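Local coordinates for aspartokinase 1, chloroplastic (Arabidopsis thaliana, PDB 2CDQ), which catalyses the ATP-dependent phosphorylation of L-aspartate to 4-phospho-L-aspartate, the first step of lysine, threonine, methionine and isoleucine synthesis, as an allosteric homodimer, at residues F357-V361 with L408-A412; T349-G353 with E379-S383; G369-D373 with L384-P388; G419-L425 with I462-E468. All coordinates share one frame; numbering follows the deposited sequence.

Contact 1: residues F357-V361 with L408-A412; sequences FLAKV and LEKIA. With LYS (lysine), chain G.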
loop_
_atom_site.group_PDB
_atom_site.type_symbol
_atom_site.label_atom_id
_atom_site.label_comp_id
_atom_site.label_asym_id
_atom_site.label_seq_id
_atom_site.Cartn_x
_atom_site.Cartn_y
_atom_site.Cartn_z
ATOM N N PHE A 357 1.346 12.036 3.871
ATOM C CA PHE A 357 2.466 11.587 3.029
ATOM C C PHE A 357 1.967 10.677 1.909
ATOM O O PHE A 357 2.386 10.820 0.757
ATOM C CB PHE A 357 3.568 10.890 3.835
ATOM C CG PHE A 357 4.916 10.964 3.188
ATOM C CD1 PHE A 357 5.848 11.912 3.606
ATOM C CD2 PHE A 357 5.256 10.104 2.146
ATOM C CE1 PHE A 357 7.104 11.999 3.004
ATOM C CE2 PHE A 357 6.504 10.184 1.534
ATOM C CZ PHE A 357 7.434 11.132 1.967
ATOM N N LEU A 358 1.066 9.752 2.242
ATOM C CA LEU A 358 0.436 8.918 1.222
ATOM C C LEU A 358 -0.354 9.754 0.214
ATOM O O LEU A 358 -0.302 9.483 -0.991
ATOM C CB LEU A 358 -0.461 7.842 1.840
ATOM C CG LEU A 358 0.071 6.419 2.080
ATOM C CD1 LEU A 358 1.381 6.132 1.335
ATOM C CD2 LEU A 358 0.240 6.142 3.557
ATOM N N ALA A 359 -1.066 10.771 0.709
ATOM C CA ALA A 359 -1.875 11.670 -0.134
ATOM C C ALA A 359 -1.033 12.395 -1.185
ATOM O O ALA A 359 -1.433 12.510 -2.346
ATOM C CB ALA A 359 -2.643 12.674 0.728
ATOM N N LYS A 360 0.140 12.863 -0.770
ATOM C CA LYS A 360 1.054 13.563 -1.661
ATOM C C LYS A 360 1.691 12.621 -2.686
ATOM O O LYS A 360 1.742 12.943 -3.878
ATOM C CB LYS A 360 2.135 14.289 -0.855
ATOM C CG LYS A 360 2.971 15.268 -1.672
ATOM C CD LYS A 360 2.203 16.555 -1.976
ATOM C CE LYS A 360 2.954 17.427 -2.971
ATOM N NZ LYS A 360 2.932 16.824 -4.332
ATOM N N VAL A 361 2.169 11.465 -2.216
ATOM C CA VAL A 361 2.831 10.472 -3.072
ATOM C C VAL A 361 1.964 10.106 -4.273
ATOM O O VAL A 361 2.415 10.179 -5.415
ATOM C CB VAL A 361 3.217 9.193 -2.286
ATOM C CG1 VAL A 361 3.628 8.077 -3.233
ATOM C CG2 VAL A 361 4.343 9.489 -1.317
ATOM N N LEU A 408 9.024 12.829 -6.890
ATOM C CA LEU A 408 9.069 12.099 -5.627
ATOM C C LEU A 408 10.327 12.439 -4.822
ATOM O O LEU A 408 10.305 12.431 -3.582
ATOM C CB LEU A 408 8.987 10.585 -5.872
ATOM C CG LEU A 408 7.669 9.974 -6.366
ATOM C CD1 LEU A 408 7.900 8.549 -6.826
ATOM C CD2 LEU A 408 6.578 10.019 -5.306
ATOM N N GLU A 409 11.410 12.757 -5.532
ATOM C CA GLU A 409 12.708 13.029 -4.910
ATOM C C GLU A 409 12.717 14.338 -4.111
ATOM O O GLU A 409 13.660 14.612 -3.367
ATOM C CB GLU A 409 13.804 13.020 -5.975
ATOM C CG GLU A 409 15.052 12.249 -5.582
ATOM C CD GLU A 409 15.660 11.479 -6.749
ATOM O OE1 GLU A 409 16.024 10.297 -6.553
ATOM O OE2 GLU A 409 15.768 12.045 -7.863
ATOM N N LYS A 410 11.656 15.129 -4.269
ATOM C CA LYS A 410 11.467 16.371 -3.517
ATOM C C LYS A 410 11.010 16.094 -2.088
ATOM O O LYS A 410 11.261 16.900 -1.191
ATOM C CB LYS A 410 10.441 17.279 -4.201
ATOM C CG LYS A 410 10.824 17.750 -5.593
ATOM C CD LYS A 410 9.767 18.697 -6.146
ATOM C CE LYS A 410 10.121 19.183 -7.551
ATOM N NZ LYS A 410 9.189 20.251 -8.018
ATOM N N ILE A 411 10.334 14.964 -1.877
ATOM C CA ILE A 411 9.817 14.619 -0.545
ATOM C C ILE A 411 10.437 13.367 0.080
ATOM O O ILE A 411 10.248 13.124 1.275
ATOM C CB ILE A 411 8.267 14.493 -0.517
ATOM C CG1 ILE A 411 7.782 13.495 -1.572
ATOM C CG2 ILE A 411 7.610 15.864 -0.678
ATOM C CD1 ILE A 411 6.351 13.026 -1.357
ATOM N N ALA A 412 11.170 12.586 -0.718
ATOM C CA ALA A 412 11.753 11.319 -0.243
ATOM C C ALA A 412 13.026 10.873 -0.975
ATOM O O ALA A 412 13.462 11.514 -1.939
ATOM C CB ALA A 412 10.708 10.211 -0.292
HETATM N N LYS G . 1.651 10.096 5.707
HETATM C CA LYS G . 1.212 8.692 5.823
HETATM C C LYS G . -0.246 8.765 6.214
HETATM O O LYS G . -0.938 9.757 5.940
HETATM C CB LYS G . 2.026 7.963 6.901
HETATM C CG LYS G . 2.247 6.458 6.643
HETATM C CD LYS G . 3.382 6.169 5.678
HETATM C CE LYS G . 3.548 4.659 5.415
HETATM N NZ LYS G . 3.986 3.852 6.608
HETATM O OXT LYS G . -0.764 7.837 6.817
#
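Apolar packing carries most of this contact: the ring of Phe357 and the methyl end of Ile411 approach from opposite directions, with Phe357 CZ 4.0 Å from Ile411 CD1. Turning CG away from its own backbone N (chi1 -155°) swings the Phe357 ring out of helix 357-367 toward the loop. That same Ile411 CD1 also meets Val361 CG2 at 4.1 Å and the aliphatic CG of Lys360 at 4.1 Å, so one methyl bridges three side chains of the first helical turn. Deeper in, Val361 CG1 and Leu408 CD2 cross at about a right angle, 4.1 Å apart, beneath which Ile346 of strand 341-347 touches both residues.

The polar component is confined to backbone atoms. Ile411 O lies at the edge of the Phe357 ring, near its plane, 3.5 Å from CZ, and Ala412 CB sits there too. Leu408 O accepts from both Ile411 N and Ala412 N, which fixes the turn that follows helix 398-408.

The backbone of Phe357 belongs to the pocket for the allosteric effector lysine, whereas its ring tip rests on the loop at 408-412. The chemistry implies a chiefly hydrophobic joint between the start of helix 357-367 and the loop leaving helix 398-408.

Contact 2: residues T349-G353 with E379-S383; sequences TRMLG and EVSIS. With LYS (lysine), chain G.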
loop_
_atom_site.group_PDB
_atom_site.type_symbol
_atom_site.label_atom_id
_atom_site.label_comp_id
_atom_site.label_asym_id
_atom_site.label_seq_id
_atom_site.Cartn_x
_atom_site.Cartn_y
_atom_site.Cartn_z
ATOM N N THR A 349 12.031 9.221 6.651
ATOM C CA THR A 349 11.874 9.088 8.107
ATOM C C THR A 349 10.677 9.902 8.627
ATOM O O THR A 349 10.166 9.643 9.720
ATOM C CB THR A 349 13.161 9.515 8.874
ATOM O OG1 THR A 349 13.420 10.910 8.662
ATOM C CG2 THR A 349 14.375 8.690 8.429
ATOM N N ARG A 350 10.239 10.870 7.822
ATOM C CA ARG A 350 9.190 11.820 8.198
ATOM C C ARG A 350 7.769 11.269 8.133
ATOM O O ARG A 350 6.869 11.811 8.778
ATOM C CB ARG A 350 9.260 13.070 7.316
ATOM C CG ARG A 350 10.458 13.969 7.552
ATOM C CD ARG A 350 10.215 15.313 6.891
ATOM N NE ARG A 350 11.462 15.983 6.527
ATOM C CZ ARG A 350 12.163 16.768 7.342
ATOM N NH1 ARG A 350 11.751 16.986 8.586
ATOM N NH2 ARG A 350 13.282 17.335 6.908
ATOM N N MET A 351 7.558 10.211 7.351
ATOM C CA MET A 351 6.210 9.669 7.161
ATOM C C MET A 351 5.651 8.932 8.386
ATOM O O MET A 351 4.437 8.814 8.532
ATOM C CB MET A 351 6.131 8.793 5.900
ATOM C CG MET A 351 6.924 7.495 5.954
ATOM S SD MET A 351 6.599 6.428 4.540
ATOM C CE MET A 351 7.447 7.302 3.225
ATOM N N LEU A 352 6.533 8.446 9.258
ATOM C CA LEU A 352 6.108 7.740 10.466
ATOM C C LEU A 352 5.463 8.720 11.445
ATOM O O LEU A 352 6.151 9.466 12.148
ATOM C CB LEU A 352 7.287 7.000 11.117
ATOM C CG LEU A 352 7.002 5.829 12.074
ATOM C CD1 LEU A 352 8.298 5.176 12.513
ATOM C CD2 LEU A 352 6.187 6.234 13.297
ATOM N N GLY A 353 4.135 8.713 11.480
ATOM C CA GLY A 353 3.375 9.627 12.328
ATOM C C GLY A 353 2.941 10.925 11.663
ATOM O O GLY A 353 2.479 11.844 12.349
ATOM N N GLU A 379 7.840 0.945 8.064
ATOM C CA GLU A 379 7.697 2.061 9.017
ATOM C C GLU A 379 8.121 3.407 8.434
ATOM O O GLU A 379 7.573 4.441 8.809
ATOM C CB GLU A 379 8.458 1.801 10.326
ATOM C CG GLU A 379 8.173 0.456 11.004
ATOM C CD GLU A 379 6.764 0.331 11.568
ATOM O OE1 GLU A 379 6.062 1.357 11.721
ATOM O OE2 GLU A 379 6.359 -0.814 11.866
ATOM N N VAL A 380 9.091 3.388 7.521
ATOM C CA VAL A 380 9.614 4.623 6.911
ATOM C C VAL A 380 9.707 4.571 5.385
ATOM O O VAL A 380 10.489 5.309 4.775
ATOM C CB VAL A 380 11.010 5.011 7.475
ATOM C CG1 VAL A 380 10.907 5.396 8.931
ATOM C CG2 VAL A 380 12.023 3.886 7.265
ATOM N N SER A 381 8.923 3.697 4.768
ATOM C CA SER A 381 8.940 3.586 3.317
ATOM C C SER A 381 7.621 3.100 2.763
ATOM O O SER A 381 6.867 2.384 3.434
ATOM C CB SER A 381 10.074 2.669 2.841
ATOM O OG SER A 381 9.767 1.298 3.047
ATOM N N ILE A 382 7.349 3.514 1.535
ATOM C CA ILE A 382 6.272 2.929 0.757
ATOM C C ILE A 382 6.812 2.475 -0.606
ATOM O O ILE A 382 7.532 3.209 -1.281
ATOM C CB ILE A 382 4.952 3.808 0.743
ATOM C CG1 ILE A 382 4.202 3.715 -0.586
ATOM C CG2 ILE A 382 5.227 5.272 1.114
ATOM C CD1 ILE A 382 4.410 4.920 -1.480
ATOM N N SER A 383 6.512 1.229 -0.956
ATOM C CA SER A 383 6.965 0.631 -2.203
ATOM C C SER A 383 5.756 0.310 -3.053
ATOM O O SER A 383 4.685 -0.010 -2.534
ATOM C CB SER A 383 7.759 -0.638 -1.925
ATOM O OG SER A 383 8.707 -0.418 -0.896
HETATM N N LYS G . 1.651 10.096 5.707
HETATM C CA LYS G . 1.212 8.692 5.823
HETATM C C LYS G . -0.246 8.765 6.214
HETATM O O LYS G . -0.938 9.757 5.940
HETATM C CB LYS G . 2.026 7.963 6.901
HETATM C CG LYS G . 2.247 6.458 6.643
HETATM C CD LYS G . 3.382 6.169 5.678
HETATM C CE LYS G . 3.548 4.659 5.415
HETATM N NZ LYS G . 3.986 3.852 6.608
HETATM O OXT LYS G . -0.764 7.837 6.817
#
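The sulfur of Met351 lies over one face of the flat Val380-Ser381 peptide, 3.7 Å from Val380 C and 3.6 Å from Ser381 N, with nearly all of that separation perpendicular to the plane. Met351 CE stays above the same face and goes on to Ile382 CG2, which it meets at 3.7 Å. At the oxygen end of the preceding peptide, Leu352 closes in: its CB is 3.5 Å from Glu379 O, and its CD1 reaches Glu379 CB at 4.0 Å, the two side chains slanting past each other. Two torsions explain the reach of Met351. CG stands between the backbone N and the carbonyl carbon (chi1 67°), and the bend at chi3 (72°) turns the methyl group toward the strand.

The segment 349-353 lies in the loop between the first strand, 341-347, and the first helix, 357-367, of a beta-alpha-beta-beta-alpha-beta ACT domain, and 379-383 runs from the hairpin turn into strand 381-386. Met351 borders the effector pocket, its SD being 3.4 Å from CD of the bound lysine, so the thioether packs between the ligand's aliphatic chain and the Val380-Ser381 peptide at the start of the strand. Farther out, Val380 CG1 packs on Thr349 CA at 3.9 Å. Polar groups here look elsewhere: Ser381 OG is hydrogen-bonded to Ser378 OG, beside the lysine site. The second subunit takes part as well, its Glu282 accepting from Glu379 N and its His292 bonding to Leu352 O.

Contact 3: residues G369-D373 with L384-P388; sequences GISVD and LTLDP. With SAM (S-adenosylmethionine), chain F; LYS (lysine), chain C.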
loop_
_atom_site.group_PDB
_atom_site.type_symbol
_atom_site.label_atom_id
_atom_site.label_comp_id
_atom_site.label_asym_id
_atom_site.label_seq_id
_atom_site.Cartn_x
_atom_site.Cartn_y
_atom_site.Cartn_z
ATOM N N GLY A 369 -0.378 11.264 -14.647
ATOM C CA GLY A 369 -1.213 10.344 -15.429
ATOM C C GLY A 369 -0.847 8.867 -15.380
ATOM O O GLY A 369 -1.146 8.125 -16.322
ATOM N N ILE A 370 -0.216 8.441 -14.283
ATOM C CA ILE A 370 0.249 7.057 -14.130
ATOM C C ILE A 370 -0.608 6.256 -13.141
ATOM O O ILE A 370 -0.904 6.721 -12.032
ATOM C CB ILE A 370 1.739 6.991 -13.694
ATOM C CG1 ILE A 370 2.642 7.646 -14.742
ATOM C CG2 ILE A 370 2.174 5.549 -13.472
ATOM C CD1 ILE A 370 4.122 7.582 -14.407
ATOM N N SER A 371 -0.995 5.051 -13.555
ATOM C CA SER A 371 -1.701 4.127 -12.680
ATOM C C SER A 371 -0.747 3.123 -12.024
ATOM O O SER A 371 0.006 2.418 -12.703
ATOM C CB SER A 371 -2.815 3.406 -13.434
ATOM O OG SER A 371 -3.413 2.414 -12.619
ATOM N N VAL A 372 -0.801 3.092 -10.691
ATOM C CA VAL A 372 -0.014 2.207 -9.828
ATOM C C VAL A 372 -0.785 0.902 -9.611
ATOM O O VAL A 372 -2.008 0.909 -9.571
ATOM C CB VAL A 372 0.215 2.882 -8.448
ATOM C CG1 VAL A 372 1.114 2.032 -7.549
ATOM C CG2 VAL A 372 0.798 4.279 -8.616
ATOM N N ASP A 373 -0.072 -0.214 -9.468
ATOM C CA ASP A 373 -0.707 -1.523 -9.283
ATOM C C ASP A 373 -0.620 -2.008 -7.829
ATOM O O ASP A 373 -1.537 -1.778 -7.035
ATOM C CB ASP A 373 -0.094 -2.545 -10.251
ATOM C CG ASP A 373 -0.764 -3.914 -10.189
ATOM O OD1 ASP A 373 -0.140 -4.884 -10.655
ATOM O OD2 ASP A 373 -1.907 -4.032 -9.693
ATOM N N LEU A 384 5.926 0.414 -4.363
ATOM C CA LEU A 384 4.815 0.256 -5.280
ATOM C C LEU A 384 5.285 -0.230 -6.627
ATOM O O LEU A 384 6.467 -0.149 -6.956
ATOM C CB LEU A 384 4.029 1.565 -5.431
ATOM C CG LEU A 384 4.723 2.845 -5.908
ATOM C CD1 LEU A 384 4.762 2.933 -7.421
ATOM C CD2 LEU A 384 3.994 4.036 -5.333
ATOM N N THR A 385 4.334 -0.715 -7.411
ATOM C CA THR A 385 4.627 -1.297 -8.698
ATOM C C THR A 385 3.662 -0.660 -9.694
ATOM O O THR A 385 2.510 -0.405 -9.360
ATOM C CB THR A 385 4.515 -2.843 -8.603
ATOM O OG1 THR A 385 5.643 -3.459 -9.232
ATOM C CG2 THR A 385 3.237 -3.364 -9.199
ATOM N N LEU A 386 4.138 -0.346 -10.894
ATOM C CA LEU A 386 3.298 0.345 -11.882
ATOM C C LEU A 386 2.518 -0.648 -12.722
ATOM O O LEU A 386 3.029 -1.722 -13.027
ATOM C CB LEU A 386 4.144 1.239 -12.790
ATOM C CG LEU A 386 5.029 2.254 -12.074
ATOM C CD1 LEU A 386 5.989 2.908 -13.053
ATOM C CD2 LEU A 386 4.177 3.285 -11.367
ATOM N N ASP A 387 1.289 -0.293 -13.094
ATOM C CA ASP A 387 0.459 -1.150 -13.950
ATOM C C ASP A 387 1.317 -1.824 -15.019
ATOM O O ASP A 387 2.170 -1.168 -15.626
ATOM C CB ASP A 387 -0.633 -0.330 -14.640
ATOM C CG ASP A 387 -1.905 -0.204 -13.814
ATOM O OD1 ASP A 387 -2.030 -0.859 -12.758
ATOM O OD2 ASP A 387 -2.798 0.556 -14.245
ATOM N N PRO A 388 1.113 -3.135 -15.248
ATOM C CA PRO A 388 1.849 -3.801 -16.326
ATOM C C PRO A 388 1.531 -3.124 -17.650
ATOM O O PRO A 388 0.399 -2.679 -17.850
ATOM C CB PRO A 388 1.290 -5.229 -16.308
ATOM C CG PRO A 388 0.738 -5.415 -14.934
ATOM C CD PRO A 388 0.213 -4.064 -14.538
HETATM N N SAM F . 3.147 13.330 -19.888
HETATM C CA SAM F . 2.107 12.434 -20.385
HETATM C C SAM F . 0.695 12.936 -20.070
HETATM O O SAM F . -0.221 12.816 -20.889
HETATM O OXT SAM F . 0.434 13.466 -18.989
HETATM C CB SAM F . 2.312 11.027 -19.830
HETATM C CG SAM F . 1.562 9.919 -20.577
HETATM S SD SAM F . 0.377 9.077 -19.500
HETATM C CE SAM F . 1.479 8.078 -18.469
HETATM C "C5'" SAM F . -0.511 7.869 -20.536
HETATM C "C4'" SAM F . 0.280 7.035 -21.549
HETATM O "O4'" SAM F . 1.237 6.211 -20.917
HETATM C "C3'" SAM F . -0.631 6.098 -22.330
HETATM O "O3'" SAM F . -0.287 6.181 -23.693
HETATM C "C2'" SAM F . -0.341 4.698 -21.820
HETATM O "O2'" SAM F . -0.299 3.751 -22.868
HETATM C "C1'" SAM F . 1.031 4.829 -21.183
HETATM N N9 SAM F . 1.187 4.050 -19.934
HETATM C C8 SAM F . 2.029 2.983 -19.759
HETATM N N7 SAM F . 1.929 2.542 -18.487
HETATM C C5 SAM F . 1.038 3.317 -17.838
HETATM C C6 SAM F . 0.563 3.304 -16.529
HETATM N N6 SAM F . 0.998 2.399 -15.655
HETATM N N1 SAM F . -0.373 4.241 -16.140
HETATM C C2 SAM F . -0.831 5.180 -17.045
HETATM N N3 SAM F . -0.354 5.185 -18.343
HETATM C C4 SAM F . 0.565 4.272 -18.734
HETATM N N LYS C . -6.102 4.286 -8.925
HETATM C CA LYS C . -4.918 3.447 -8.649
HETATM C C LYS C . -3.768 4.219 -9.245
HETATM O O LYS C . -3.865 5.443 -9.437
HETATM C CB LYS C . -5.075 2.079 -9.330
HETATM C CG LYS C . -4.457 0.907 -8.550
HETATM C CD LYS C . -5.221 0.563 -7.288
HETATM C CE LYS C . -4.488 -0.505 -6.464
HETATM N NZ LYS C . -4.535 -1.899 -7.023
HETATM O OXT LYS C . -2.727 3.642 -9.547
#
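Ser371 O is gripped from two directions, by Asp387 N at 3.0 Å and by N6 of S-adenosylmethionine at 3.1 Å. These bonds join the hairpin of strands 372-378 and 381-386 in the ACT domain to the adenine of the allosteric effector. Ser371 N completes the recognition by donating to N1 of the ligand at 2.8 Å, with an N-H...N angle of 177°; one residue's backbone thus reads both the donor and the acceptor on that edge of the base.

The Ser371 side chain reaches just past the end of the other strand, to Asp387. With OG anti to the backbone N (chi1 174°), it donates to Asp387 OD2 from well above the carboxylate plane, and Trp392 NE1 gives the same oxygen a second partner. Ser371 OG is also hydrogen-bonded to Gln354 O of the second subunit. Within the hairpin, Val372 and Leu386 form an antiparallel non-hydrogen-bonded pair, and Asp373 N donates to Thr385 O at 2.6 Å, almost in line with the carbonyl. Asp373 and Thr385 run side by side, and the Asp373 carboxylate is salt-bridged through OD1 to Lys338. That partner probably offsets the nearness of the Asp387 carboxylate, whose OD1 is 4.4 Å from Asp373 OD2.

The reverse side of 371-373 serves a bound lysine at the dimer interface: its NZ donates to Asp373 O at 3.0 Å, while Val372 N faces its carboxylate at a modelled distance too short to trust. Gln354 of the second subunit holds the same ligand. Beside the adenine, Ile370 CG2 packs on Leu386 CD2 at 3.7 Å.

Contact 4: residues G419-L425 with I462-E468; sequences GRAIISL and ISFIVNE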
loop_
_atom_site.group_PDB
_atom_site.type_symbol
_atom_site.label_atom_id
_atom_site.label_comp_id
_atom_site.label_asym_id
_atom_site.label_seq_id
_atom_site.Cartn_x
_atom_site.Cartn_y
_atom_site.Cartn_z
ATOM N N GLY A 419 12.555 -4.400 -14.743
ATOM C CA GLY A 419 12.739 -5.832 -14.939
ATOM C C GLY A 419 12.393 -6.728 -13.768
ATOM O O GLY A 419 13.088 -7.713 -13.523
ATOM N N ARG A 420 11.326 -6.381 -13.046
ATOM C CA ARG A 420 10.737 -7.276 -12.030
ATOM C C ARG A 420 9.502 -7.982 -12.593
ATOM O O ARG A 420 9.110 -7.751 -13.735
ATOM C CB ARG A 420 10.356 -6.526 -10.736
ATOM C CG ARG A 420 11.383 -5.532 -10.211
ATOM C CD ARG A 420 12.628 -6.202 -9.668
ATOM N NE ARG A 420 13.810 -5.495 -10.159
ATOM C CZ ARG A 420 14.967 -5.386 -9.512
ATOM N NH1 ARG A 420 15.131 -5.931 -8.317
ATOM N NH2 ARG A 420 15.962 -4.715 -10.069
ATOM N N ALA A 421 8.891 -8.836 -11.777
ATOM C CA ALA A 421 7.685 -9.558 -12.169
ATOM C C ALA A 421 6.871 -9.884 -10.930
ATOM O O ALA A 421 7.437 -10.032 -9.843
ATOM C CB ALA A 421 8.046 -10.835 -12.921
ATOM N N ILE A 422 5.551 -9.994 -11.100
ATOM C CA ILE A 422 4.641 -10.338 -10.007
ATOM C C ILE A 422 4.127 -11.766 -10.169
ATOM O O ILE A 422 3.580 -12.113 -11.214
ATOM C CB ILE A 422 3.387 -9.423 -9.964
ATOM C CG1 ILE A 422 3.701 -7.967 -10.367
ATOM C CG2 ILE A 422 2.672 -9.554 -8.613
ATOM C CD1 ILE A 422 3.776 -6.980 -9.246
ATOM N N ILE A 423 4.306 -12.594 -9.144
ATOM C CA ILE A 423 3.585 -13.863 -9.051
ATOM C C ILE A 423 2.431 -13.656 -8.078
ATOM O O ILE A 423 2.640 -13.273 -6.928
ATOM C CB ILE A 423 4.495 -15.037 -8.578
ATOM C CG1 ILE A 423 5.564 -15.341 -9.628
ATOM C CG2 ILE A 423 3.670 -16.301 -8.264
ATOM C CD1 ILE A 423 6.756 -16.093 -9.079
ATOM N N SER A 424 1.214 -13.878 -8.551
ATOM C CA SER A 424 0.041 -13.793 -7.691
ATOM C C SER A 424 -0.467 -15.186 -7.361
ATOM O O SER A 424 -0.707 -15.992 -8.258
ATOM C CB SER A 424 -1.066 -12.968 -8.349
ATOM O OG SER A 424 -0.889 -11.582 -8.115
ATOM N N LEU A 425 -0.613 -15.465 -6.071
ATOM C CA LEU A 425 -1.246 -16.692 -5.611
ATOM C C LEU A 425 -2.715 -16.445 -5.286
ATOM O O LEU A 425 -3.041 -15.660 -4.391
ATOM C CB LEU A 425 -0.514 -17.241 -4.388
ATOM C CG LEU A 425 0.523 -18.359 -4.546
ATOM C CD1 LEU A 425 1.206 -18.379 -5.916
ATOM C CD2 LEU A 425 1.548 -18.291 -3.411
ATOM N N ILE A 462 -2.599 -12.987 -3.058
ATOM C CA ILE A 462 -1.343 -12.512 -2.469
ATOM C C ILE A 462 -0.248 -12.411 -3.529
ATOM O O ILE A 462 -0.032 -13.347 -4.299
ATOM C CB ILE A 462 -0.890 -13.373 -1.259
ATOM C CG1 ILE A 462 0.409 -12.824 -0.662
ATOM C CG2 ILE A 462 -0.762 -14.846 -1.640
ATOM C CD1 ILE A 462 1.032 -13.714 0.401
ATOM N N SER A 463 0.429 -11.267 -3.571
ATOM C CA SER A 463 1.413 -11.004 -4.614
ATOM C C SER A 463 2.855 -11.006 -4.106
ATOM O O SER A 463 3.150 -10.429 -3.059
ATOM C CB SER A 463 1.098 -9.679 -5.311
ATOM O OG SER A 463 -0.181 -9.721 -5.923
ATOM N N PHE A 464 3.736 -11.671 -4.853
ATOM C CA PHE A 464 5.182 -11.578 -4.642
ATOM C C PHE A 464 5.816 -10.827 -5.791
ATOM O O PHE A 464 5.523 -11.107 -6.956
ATOM C CB PHE A 464 5.855 -12.952 -4.622
ATOM C CG PHE A 464 5.190 -13.962 -3.752
ATOM C CD1 PHE A 464 5.043 -15.267 -4.201
ATOM C CD2 PHE A 464 4.723 -13.625 -2.486
ATOM C CE1 PHE A 464 4.438 -16.224 -3.408
ATOM C CE2 PHE A 464 4.111 -14.573 -1.682
ATOM C CZ PHE A 464 3.967 -15.877 -2.143
ATOM N N ILE A 465 6.711 -9.903 -5.472
ATOM C CA ILE A 465 7.546 -9.292 -6.506
ATOM C C ILE A 465 8.882 -10.034 -6.606
ATOM O O ILE A 465 9.609 -10.203 -5.623
ATOM C CB ILE A 465 7.716 -7.769 -6.319
ATOM C CG1 ILE A 465 6.464 -7.044 -6.808
ATOM C CG2 ILE A 465 8.936 -7.254 -7.072
ATOM C CD1 ILE A 465 5.258 -7.196 -5.902
ATOM N N VAL A 466 9.176 -10.473 -7.818
ATOM C CA VAL A 466 10.293 -11.337 -8.086
ATOM C C VAL A 466 11.075 -10.706 -9.262
ATOM O O VAL A 466 10.640 -9.685 -9.813
ATOM C CB VAL A 466 9.734 -12.753 -8.366
ATOM C CG1 VAL A 466 9.479 -12.982 -9.854
ATOM C CG2 VAL A 466 10.616 -13.823 -7.757
ATOM N N ASN A 467 12.229 -11.263 -9.628
ATOM C CA ASN A 467 12.910 -10.799 -10.844
ATOM C C ASN A 467 12.356 -11.451 -12.112
ATOM O O ASN A 467 12.077 -12.655 -12.129
ATOM C CB ASN A 467 14.423 -11.018 -10.763
ATOM C CG ASN A 467 15.087 -10.100 -9.762
ATOM O OD1 ASN A 467 14.781 -8.903 -9.694
ATOM N ND2 ASN A 467 16.000 -10.654 -8.970
ATOM N N GLU A 468 12.207 -10.656 -13.171
ATOM C CA GLU A 468 11.657 -11.149 -14.440
ATOM C C GLU A 468 12.313 -12.447 -14.925
ATOM O O GLU A 468 11.622 -13.361 -15.376
ATOM C CB GLU A 468 11.708 -10.060 -15.522
ATOM C CG GLU A 468 11.412 -10.538 -16.949
ATOM C CD GLU A 468 9.952 -10.923 -17.209
ATOM O OE1 GLU A 468 9.682 -11.439 -18.319
ATOM O OE2 GLU A 468 9.077 -10.715 -16.333
#
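Arg420 packs alongside the opposing strand from CB onward: CB lies 4.0 Å from Ile465 CG2 and also close to Val466 O, CD comes within 3.5 Å of Asn467 OD1, and the guanidinium then presents one face to that same oxygen. NH1 is 3.3 Å from Asn467 OD1, but the oxygen lies over the guanidinium face, where no N-H points, so the angle is too poor for a hydrogen bond; the guanidinium and amide planes stand 70° apart. The bends at chi2 and chi3 bring this head group alongside Asn467, where Gln451 OE1 takes NH1 and Lys418 O takes NE.

The backbones form an antiparallel ladder whose strand directions differ by 143°. Ala421-Val466, Ile423-Phe464 and Leu425-Ile462 are hydrogen-bonded pairs, each joined by two N-H...O bonds; Phe464 N donates to Ile423 O at 2.8 Å. Between them, at the non-hydrogen-bonded pairs, Ile422 CD1 lies on Ile465 CG1 at 3.6 Å, and Ser424 OG shares a hydrogen bond with Ser463 OG at 3.0 Å. On the other face, Leu425 CD2 approaches the Phe464 ring obliquely, 3.6 Å from CE1. Glu468 N donates to Gly419 O, closing the ladder where the next helix begins.

Strands 332-339 and 452-455 flank this central pair of the four-stranded sheet of the second ACT unit. The face bearing Ala421, Ile423 and Val466 is covered by helix 468-483, with Phe464 meeting Phe440 of helix 432-446, whereas Ile422 and Ile465 look toward strand 341-347 of the adjoining sheet.

How the contacts relate
From the N terminus, 349-353 opens contact 2 just after strand 341-347. Contact 1 opens next, with 357-361 at the start of the following helix. Contact 3 opens at 369-373. Contact 2 then closes at 379-383, crossing contacts 1 and 3; contact 3 closes at 384-388 on the same strand, nested inside the loop that contact 1 shuts at 408-412. Contact 4, from 419-425 to 462-468, follows in series. Contacts 1 and 2 touch through Phe357 and Met351 beside one lysine, while contact 3, at the hairpin's far end, meets S-adenosylmethionine and another lysine. Thr385 against Ile422 joins contacts 3 and 4, linking the two ACT sheets.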